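Local coordinates for SusD-like carbohydrate binding protein BF1063 (Bacteroides fragilis NCTC 9343, PDB 3I4G) that probably binds carbohydrate at the outer membrane as a SusD-family lipoprotein, at residues 87-92 with 517-522; 94-99 with 134-139. One frame throughout, in Å; residues are numbered along the deposited sequence. Where two conformers were deposited one is given.

Both contacts use helix 86-109. Interaction 1 takes its first turns, 87-92, and sets them against the short C-terminal helix 517-522; interaction 2 follows directly along the same helix, where 94-99 packs on 134-139, the last turns of helix 116-139. Their centres lie about 12 Å apart, on the same side of the chain's centre. Interaction 2 joins neighbouring helices with 34 residues between its segments, whereas interaction 1 spans 424 residues. Helix 86-109 thus passes from a polar, partly buried contact to a buried, apolar one, and in doing so ties the C-terminal end of the chain to the helical packing of the SusD-like N-terminal region.

Interaction 1: residues 87-92 with 517-522; sequences FIKRYW and QSEQNI
The indole of W92 meets the side chain of E519 obliquely: E519 CG lies 3.6 Å from W92 NE1, and the ring and carboxylate planes are turned 40° apart. The indole also meets the ring of Y96 in the same helix, the two planes inclined to each other. At the edge of the indole, in its plane, sits a water that accepts the N-H of W92 NE1 at 3.0 Å. The same water donates to E519 OE1 at 2.6 Å, so a single molecule links indole and carboxylate where no direct bond forms. This is a helix-helix contact of the SusD-like fold, in which the short C-terminal helix 517-522 returns to helix 86-109; the two segments run at 69° to each other, their axes 11.0 Å apart. K89 leaves its helix with CG anti to the backbone N (chi1 179°), and bends at chi2 and chi4 bring its ammonium group to S518, where NZ donates to OG at 3.1 Å. The lysine crosses E519 at about a right angle, and the salt bridge from K89 NZ to E519 OE2 is long, 3.8 Å. The carboxylate is therefore approached at both oxygens, OE1 by the water and OE2 by lysine and serine, which probably favours its charged form. Farther off, the backbone of Q517 bonds to A83, just before helix 86-109, and R527 reaches back to the carbonyls of Q520 and N521. S518 OG, besides accepting from K89, donates to E519 OE2 at 2.7 Å, using the lone pair of OE2 that points away from OE1.

Interaction 2: residues 94-99 with 134-139; sequences TSYKRI and FYLASY. With EDO (1,2-ethanediol), chain G.
L136 packs against S95, Y96 and I99 of helix 86-109, and its isobutyl group makes every close contact from the 134-139 side. CB already points toward helix 86-109, and CG follows anti to the carbonyl carbon (chi1 -69°), 3.9 Å from S95 CB. Both methyls touch S95 CB as well. CD2 also lies 3.7 Å from S95 OG, an apolar methyl beside a hydroxyl whose polar partners, Y91 O and W47 NE1, lie elsewhere. CD1 goes on to sit over one face of the Y96 ring, 4.1 Å from the ring centroid and 28° off the normal, a CH-pi contact displaced toward Y96 CZ and CE2. The same methyl meets I99 CD1 tip to tip at 3.9 Å. One leucine thus touches three residues within little more than one turn, without any hydrogen bond between the segments. The phenol of Y96 is fixed separately, its OH bonded to P144 O. On another side of helix 86-109, R98 NH2 donates to a 1,2-ethanediol, probably from the crystallisation liquor, and NH1 forms a salt bridge with D46. The segments run roughly antiparallel, at 148°, a helix pair of the SusD helical region, whose family belongs to the TPR clan; on other sides of 134-139, F134 and Y135 pack on helix 197-211, while A137 rests against helix 163-180.

Interaction 1: residues 87-92 with 517-522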
loop_
_atom_site.group_PDB
_atom_site.type_symbol
_atom_site.label_atom_id
_atom_site.label_comp_id
_atom_site.label_asym_id
_atom_site.label_seq_id
_atom_site.Cartn_x
_atom_site.Cartn_y
_atom_site.Cartn_z
ATOM N N PHE A 87 11.039 -0.560 13.614
ATOM C CA PHE A 87 10.375 -0.295 12.338
ATOM C C PHE A 87 9.893 1.134 12.287
ATOM O O PHE A 87 10.056 1.773 11.253
ATOM C CB PHE A 87 9.256 -1.315 12.097
ATOM C CG PHE A 87 9.779 -2.724 11.938
ATOM C CD1 PHE A 87 10.062 -3.497 13.027
ATOM C CD2 PHE A 87 10.027 -3.251 10.676
ATOM C CE1 PHE A 87 10.570 -4.787 12.873
ATOM C CE2 PHE A 87 10.527 -4.533 10.524
ATOM C CZ PHE A 87 10.778 -5.303 11.599
ATOM N N ILE A 88 9.322 1.647 13.367
ATOM C CA ILE A 88 8.885 3.045 13.332
ATOM C C ILE A 88 10.128 3.932 13.216
ATOM O O ILE A 88 10.078 5.000 12.587
ATOM C CB ILE A 88 7.964 3.487 14.493
ATOM C CG1 ILE A 88 8.691 3.570 15.830
ATOM C CG2 ILE A 88 6.726 2.561 14.530
ATOM C CD1 ILE A 88 7.803 4.049 17.027
ATOM N N LYS A 89 11.252 3.548 13.831
ATOM C CA LYS A 89 12.465 4.357 13.678
ATOM C C LYS A 89 12.934 4.382 12.238
ATOM O O LYS A 89 13.372 5.447 11.757
ATOM C CB LYS A 89 13.569 3.866 14.605
ATOM C CG LYS A 89 14.886 4.618 14.503
ATOM C CD LYS A 89 14.761 6.060 14.941
ATOM C CE LYS A 89 16.007 6.887 14.618
ATOM N NZ LYS A 89 17.219 6.395 15.275
ATOM N N ARG A 90 12.846 3.263 11.500
ATOM C CA ARG A 90 13.209 3.279 10.074
ATOM C C ARG A 90 12.338 4.223 9.281
ATOM O O ARG A 90 12.833 4.975 8.443
ATOM C CB ARG A 90 13.100 1.896 9.409
ATOM C CG ARG A 90 14.150 0.859 9.810
ATOM C CD ARG A 90 15.500 1.111 9.195
ATOM N NE ARG A 90 15.496 0.948 7.747
ATOM C CZ ARG A 90 16.471 1.331 6.920
ATOM N NH1 ARG A 90 17.585 1.892 7.369
ATOM N NH2 ARG A 90 16.347 1.141 5.613
ATOM N N TYR A 91 11.026 4.123 9.449
ATOM C CA TYR A 91 10.137 5.014 8.707
ATOM C C TYR A 91 10.505 6.473 9.015
ATOM O O TYR A 91 10.561 7.302 8.115
ATOM C CB TYR A 91 8.693 4.758 9.045
ATOM C CG TYR A 91 8.018 3.570 8.398
ATOM C CD1 TYR A 91 7.826 3.530 7.024
ATOM C CD2 TYR A 91 7.474 2.543 9.157
ATOM C CE1 TYR A 91 7.102 2.506 6.424
ATOM C CE2 TYR A 91 6.764 1.487 8.552
ATOM C CZ TYR A 91 6.565 1.508 7.188
ATOM O OH TYR A 91 5.818 0.473 6.652
ATOM N N TRP A 92 10.707 6.787 10.287
ATOM C CA TRP A 92 11.084 8.139 10.691
ATOM C C TRP A 92 12.391 8.599 10.030
ATOM O O TRP A 92 12.472 9.702 9.419
ATOM C CB TRP A 92 11.257 8.193 12.199
ATOM C CG TRP A 92 11.683 9.529 12.755
ATOM C CD1 TRP A 92 12.950 9.998 12.865
ATOM C CD2 TRP A 92 10.826 10.544 13.326
ATOM N NE1 TRP A 92 12.941 11.258 13.441
ATOM C CE2 TRP A 92 11.655 11.600 13.752
ATOM C CE3 TRP A 92 9.452 10.646 13.537
ATOM C CZ2 TRP A 92 11.138 12.749 14.374
ATOM C CZ3 TRP A 92 8.951 11.802 14.134
ATOM C CH2 TRP A 92 9.797 12.818 14.548
ATOM N N GLN A 517 12.037 6.635 20.314
ATOM C CA GLN A 517 12.669 6.888 21.607
ATOM C C GLN A 517 13.986 7.632 21.464
ATOM O O GLN A 517 14.279 8.523 22.281
ATOM C CB GLN A 517 12.918 5.576 22.359
ATOM C CG GLN A 517 13.356 5.750 23.789
ATOM C CD GLN A 517 12.290 6.399 24.622
ATOM O OE1 GLN A 517 11.155 5.894 24.686
ATOM N NE2 GLN A 517 12.638 7.513 25.284
ATOM N N SER A 518 14.774 7.296 20.453
ATOM C CA SER A 518 16.076 7.963 20.332
ATOM C C SER A 518 15.917 9.468 20.138
ATOM O O SER A 518 16.781 10.270 20.571
ATOM C CB SER A 518 16.874 7.372 19.179
ATOM O OG SER A 518 16.227 7.554 17.947
ATOM N N GLU A 519 14.847 9.857 19.446
ATOM C CA GLU A 519 14.609 11.265 19.124
ATOM C C GLU A 519 14.039 11.987 20.331
ATOM O O GLU A 519 14.398 13.145 20.572
ATOM C CB GLU A 519 13.744 11.355 17.858
ATOM C CG GLU A 519 14.353 10.575 16.681
ATOM C CD GLU A 519 15.851 10.818 16.481
ATOM O OE1 GLU A 519 16.222 11.969 16.162
ATOM O OE2 GLU A 519 16.683 9.890 16.673
ATOM N N GLN A 520 13.182 11.318 21.100
ATOM C CA GLN A 520 12.720 11.870 22.353
ATOM C C GLN A 520 13.907 12.107 23.286
ATOM O O GLN A 520 13.951 13.120 24.008
ATOM C CB GLN A 520 11.751 10.919 23.050
ATOM C CG GLN A 520 10.463 10.627 22.267
ATOM C CD GLN A 520 9.373 10.035 23.128
ATOM O OE1 GLN A 520 9.225 10.404 24.307
ATOM N NE2 GLN A 520 8.604 9.101 22.568
ATOM N N ASN A 521 14.876 11.195 23.280
ATOM C CA ASN A 521 16.008 11.302 24.198
ATOM C C ASN A 521 16.894 12.481 23.856
ATOM O O ASN A 521 17.386 13.174 24.754
ATOM C CB ASN A 521 16.833 10.007 24.217
ATOM C CG ASN A 521 16.105 8.847 24.891
ATOM O OD1 ASN A 521 15.074 9.025 25.518
ATOM N ND2 ASN A 521 16.641 7.646 24.745
ATOM N N ILE A 522 17.107 12.723 22.577
ATOM C CA ILE A 522 17.948 13.825 22.133
ATOM C C ILE A 522 17.307 15.188 22.324
ATOM O O ILE A 522 17.900 16.138 22.874
ATOM C CB ILE A 522 18.216 13.712 20.627
ATOM C CG1 ILE A 522 19.164 12.554 20.335
ATOM C CG2 ILE A 522 18.807 15.011 20.092
ATOM C CD1 ILE A 522 19.274 12.213 18.876
HETATM O O HOH W 1 15.552 12.641 13.708
#

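Interaction 2: residues 94-99 with 134-139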
loop_
_atom_site.group_PDB
_atom_site.type_symbol
_atom_site.label_atom_id
_atom_site.label_comp_id
_atom_site.label_asym_id
_atom_site.label_seq_id
_atom_site.Cartn_x
_atom_site.Cartn_y
_atom_site.Cartn_z
ATOM N N THR A 94 14.190 7.371 7.446
ATOM C CA THR A 94 14.222 7.466 5.992
ATOM C C THR A 94 13.426 8.690 5.537
ATOM O O THR A 94 13.817 9.365 4.553
ATOM C CB THR A 94 13.726 6.196 5.295
ATOM O OG1 THR A 94 12.362 5.948 5.647
ATOM C CG2 THR A 94 14.609 5.000 5.652
ATOM N N SER A 95 12.345 9.025 6.227
ATOM C CA SER A 95 11.566 10.223 5.882
ATOM C C SER A 95 12.405 11.470 6.013
ATOM O O SER A 95 12.496 12.276 5.092
ATOM C CB SER A 95 10.348 10.363 6.783
ATOM O OG SER A 95 9.443 9.254 6.653
ATOM N N TYR A 96 12.998 11.655 7.183
ATOM C CA TYR A 96 13.770 12.879 7.457
ATOM C C TYR A 96 15.052 12.921 6.659
ATOM O O TYR A 96 15.541 14.018 6.330
ATOM C CB TYR A 96 13.947 13.079 8.981
ATOM C CG TYR A 96 12.713 13.687 9.604
ATOM C CD1 TYR A 96 12.363 14.998 9.330
ATOM C CD2 TYR A 96 11.866 12.957 10.435
ATOM C CE1 TYR A 96 11.196 15.581 9.870
ATOM C CE2 TYR A 96 10.742 13.511 10.992
ATOM C CZ TYR A 96 10.403 14.831 10.708
ATOM O OH TYR A 96 9.282 15.410 11.285
ATOM N N LYS A 97 15.618 11.778 6.317
ATOM C CA LYS A 97 16.788 11.764 5.421
ATOM C C LYS A 97 16.372 12.320 4.053
ATOM O O LYS A 97 17.034 13.221 3.523
ATOM C CB LYS A 97 17.388 10.373 5.274
ATOM C CG LYS A 97 18.715 10.335 4.548
ATOM C CD LYS A 97 19.452 9.028 4.749
ATOM C CE LYS A 97 20.882 9.103 4.202
ATOM N N ARG A 98 15.277 11.825 3.472
ATOM C CA ARG A 98 14.849 12.334 2.199
ATOM C C ARG A 98 14.450 13.816 2.321
ATOM O O ARG A 98 14.835 14.612 1.464
ATOM C CB ARG A 98 13.676 11.540 1.629
ATOM C CG ARG A 98 13.175 12.241 0.406
ATOM C CD ARG A 98 12.070 11.586 -0.310
ATOM N NE ARG A 98 12.486 10.470 -1.142
ATOM C CZ ARG A 98 12.190 9.212 -0.902
ATOM N NH1 ARG A 98 11.636 8.855 0.235
ATOM N NH2 ARG A 98 12.511 8.294 -1.785
ATOM N N ILE A 99 13.749 14.199 3.382
ATOM C CA ILE A 99 13.370 15.591 3.571
ATOM C C ILE A 99 14.614 16.471 3.570
ATOM O O ILE A 99 14.641 17.509 2.896
ATOM C CB ILE A 99 12.560 15.753 4.861
ATOM C CG1 ILE A 99 11.152 15.145 4.680
ATOM C CG2 ILE A 99 12.470 17.251 5.285
ATOM C CD1 ILE A 99 10.443 14.876 6.019
ATOM N N PHE A 134 3.344 13.794 4.329
ATOM C CA PHE A 134 2.044 13.158 4.240
ATOM C C PHE A 134 2.026 11.858 5.033
ATOM O O PHE A 134 1.107 11.631 5.828
ATOM C CB PHE A 134 1.683 12.915 2.749
ATOM C CG PHE A 134 0.552 11.949 2.560
ATOM C CD1 PHE A 134 -0.759 12.354 2.629
ATOM C CD2 PHE A 134 0.812 10.608 2.354
ATOM C CE1 PHE A 134 -1.775 11.466 2.512
ATOM C CE2 PHE A 134 -0.211 9.699 2.221
ATOM C CZ PHE A 134 -1.507 10.142 2.311
ATOM N N TYR A 135 3.016 11.024 4.836
ATOM C CA TYR A 135 3.078 9.782 5.591
ATOM C C TYR A 135 3.430 10.005 7.082
ATOM O O TYR A 135 2.820 9.405 7.953
ATOM C CB TYR A 135 4.044 8.796 4.936
ATOM C CG TYR A 135 3.611 8.274 3.601
ATOM C CD1 TYR A 135 2.568 7.366 3.511
ATOM C CD2 TYR A 135 4.254 8.631 2.436
ATOM C CE1 TYR A 135 2.158 6.893 2.278
ATOM C CE2 TYR A 135 3.849 8.174 1.213
ATOM C CZ TYR A 135 2.786 7.307 1.150
ATOM O OH TYR A 135 2.390 6.818 -0.074
ATOM N N LEU A 136 4.374 10.893 7.383
ATOM C CA LEU A 136 4.626 11.218 8.790
ATOM C C LEU A 136 3.370 11.691 9.498
ATOM O O LEU A 136 3.070 11.290 10.626
ATOM C CB LEU A 136 5.725 12.253 8.901
ATOM C CG LEU A 136 7.140 11.828 8.523
ATOM C CD1 LEU A 136 7.998 13.060 8.398
ATOM C CD2 LEU A 136 7.694 10.860 9.546
ATOM N N ALA A 137 2.650 12.600 8.863
ATOM C CA ALA A 137 1.403 13.152 9.400
ATOM C C ALA A 137 0.296 12.102 9.519
ATOM O O ALA A 137 -0.565 12.242 10.370
ATOM C CB ALA A 137 0.884 14.323 8.508
ATOM N N SER A 138 0.323 11.071 8.674
ATOM C CA SER A 138 -0.662 10.019 8.779
ATOM C C SER A 138 -0.499 9.182 10.044
ATOM O O SER A 138 -1.496 8.721 10.622
ATOM C CB SER A 138 -0.571 9.094 7.563
ATOM O OG SER A 138 -0.939 9.751 6.352
ATOM N N TYR A 139 0.738 8.983 10.492
ATOM C CA TYR A 139 1.010 8.001 11.531
ATOM C C TYR A 139 1.582 8.586 12.816
ATOM O O TYR A 139 1.076 8.283 13.903
ATOM C CB TYR A 139 1.926 6.911 10.946
ATOM C CG TYR A 139 1.313 6.203 9.733
ATOM C CD1 TYR A 139 0.099 5.548 9.848
ATOM C CD2 TYR A 139 1.934 6.202 8.512
ATOM C CE1 TYR A 139 -0.461 4.918 8.766
ATOM C CE2 TYR A 139 1.390 5.560 7.415
ATOM C CZ TYR A 139 0.195 4.910 7.568
ATOM O OH TYR A 139 -0.392 4.218 6.507
HETATM C C1 EDO G . 11.663 4.374 -2.866
HETATM O O1 EDO G . 12.479 5.370 -2.194
HETATM C C2 EDO G . 11.686 4.560 -4.355
HETATM O O2 EDO G . 11.156 5.855 -4.704
#